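PDB 4IQD: carboxyvinyl-carboxyphosphonate phosphorylmutase from Bacillus anthracis, which belongs to the phosphoenolpyruvate phosphomutase family of TIM-barrel proteins and binds pyruvic acid in the crystal. Local coordinates for residues A152-E155 with Y161-A164. Numbering follows the deposited sequence.
Sequences AIKE and YIVA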
loop_
_atom_site.group_PDB
_atom_site.type_symbol
_atom_site.label_atom_id
_atom_site.label_comp_id
_atom_site.label_asym_id
_atom_site.label_seq_id
_atom_site.Cartn_x
_atom_site.Cartn_y
_atom_site.Cartn_z
ATOM N N ALA A 152 -12.816 -12.452 26.422
ATOM C CA ALA A 152 -11.620 -13.138 25.946
ATOM C C ALA A 152 -10.470 -12.154 25.755
ATOM O O ALA A 152 -9.328 -12.434 26.120
ATOM C CB ALA A 152 -11.912 -13.870 24.654
ATOM N N ILE A 153 -10.778 -10.996 25.184
ATOM C CA ILE A 153 -9.772 -9.963 24.992
ATOM C C ILE A 153 -9.265 -9.418 26.324
ATOM O O ILE A 153 -8.058 -9.391 26.557
ATOM C CB ILE A 153 -10.302 -8.814 24.126
ATOM C CG1 ILE A 153 -10.707 -9.340 22.750
ATOM C CG2 ILE A 153 -9.252 -7.736 23.980
ATOM C CD1 ILE A 153 -11.245 -8.280 21.827
ATOM N N LYS A 154 -10.183 -9.004 27.195
ATOM C CA LYS A 154 -9.819 -8.492 28.517
ATOM C C LYS A 154 -8.966 -9.487 29.288
ATOM O O LYS A 154 -8.127 -9.107 30.100
ATOM C CB LYS A 154 -11.064 -8.173 29.352
ATOM C CG LYS A 154 -11.886 -6.989 28.876
ATOM C CD LYS A 154 -11.036 -5.741 28.684
ATOM C CE LYS A 154 -10.347 -5.290 29.961
ATOM N NZ LYS A 154 -9.384 -4.183 29.679
ATOM N N GLU A 155 -9.196 -10.767 29.031
ATOM C CA GLU A 155 -8.464 -11.820 29.711
ATOM C C GLU A 155 -7.022 -11.933 29.227
ATOM O O GLU A 155 -6.088 -11.923 30.025
ATOM C CB GLU A 155 -9.173 -13.159 29.533
ATOM C CG GLU A 155 -8.441 -14.306 30.192
ATOM C CD GLU A 155 -8.122 -14.021 31.644
ATOM O OE1 GLU A 155 -9.023 -13.541 32.364
ATOM O OE2 GLU A 155 -6.970 -14.271 32.063
ATOM N N TYR A 161 -7.017 -1.412 24.464
ATOM C CA TYR A 161 -8.219 -0.592 24.514
ATOM C C TYR A 161 -9.230 -1.187 23.549
ATOM O O TYR A 161 -8.896 -1.499 22.410
ATOM C CB TYR A 161 -7.872 0.839 24.111
ATOM C CG TYR A 161 -8.927 1.880 24.411
ATOM C CD1 TYR A 161 -8.939 2.556 25.628
ATOM C CD2 TYR A 161 -9.886 2.215 23.467
ATOM C CE1 TYR A 161 -9.889 3.521 25.901
ATOM C CE2 TYR A 161 -10.840 3.180 23.730
ATOM C CZ TYR A 161 -10.838 3.829 24.948
ATOM O OH TYR A 161 -11.785 4.789 25.209
ATOM N N ILE A 162 -10.463 -1.369 24.003
ATOM C CA ILE A 162 -11.454 -2.030 23.171
ATOM C C ILE A 162 -12.577 -1.113 22.740
ATOM O O ILE A 162 -13.274 -0.533 23.571
ATOM C CB ILE A 162 -12.105 -3.212 23.886
ATOM C CG1 ILE A 162 -11.046 -4.190 24.384
ATOM C CG2 ILE A 162 -13.071 -3.904 22.947
ATOM C CD1 ILE A 162 -11.626 -5.344 25.159
ATOM N N VAL A 163 -12.757 -0.999 21.431
ATOM C CA VAL A 163 -13.924 -0.334 20.881
ATOM C C VAL A 163 -14.870 -1.393 20.330
ATOM O O VAL A 163 -14.463 -2.244 19.544
ATOM C CB VAL A 163 -13.538 0.654 19.764
ATOM C CG1 VAL A 163 -14.782 1.213 19.095
ATOM C CG2 VAL A 163 -12.674 1.775 20.324
ATOM N N ALA A 164 -16.129 -1.354 20.759
ATOM C CA ALA A 164 -17.112 -2.331 20.307
ATOM C C ALA A 164 -18.104 -1.726 19.318
ATOM O O ALA A 164 -18.760 -0.727 19.611
ATOM C CB ALA A 164 -17.845 -2.939 21.494
#
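Ile162 points its CD1 methyl at the helix, where it touches the side chains of both Ile153 and Lys154. The two partners meet the methyl from directions roughly at right angles to each other. CD1 of Ile162 is 3.6 Å from CG2 of Ile153. CD1 of Ile162 is also 3.6 Å from CD of Lys154. Ile153 meets the strand residue with its CG2 branch, which stands anti to the backbone N. CG2 of Ile153 is 4.0 Å from CG1 of Ile162. Lys154 takes part through its aliphatic chain. The bend at chi2 (-52°) places CD against the methyl. CG of Lys154 is 4.1 Å from CD1 of Ile162, a looser approach than that of CD.

The contact joins the last turn of helix 143-156 to the start of strand 161-166. Both belong to the beta-alpha-beta unit that begins with strand 120-124, the repeating element of a TIM barrel. Between 152-155 and 161-164 the packing is by side chains alone, with no hydrogen bond across. The CA atoms of Ile153 and Ile162 are 8.3 Å apart. Tyr161 projects away from the helix and sets its ring edge-to-face with Phe21 of helix 14-26. Backbone bonds from Tyr161 and Val163 to Val121 tie the strand to its parallel neighbour 120-124. The backbone N of Ile162 is hydrogen-bonded to OD2 of Asp190.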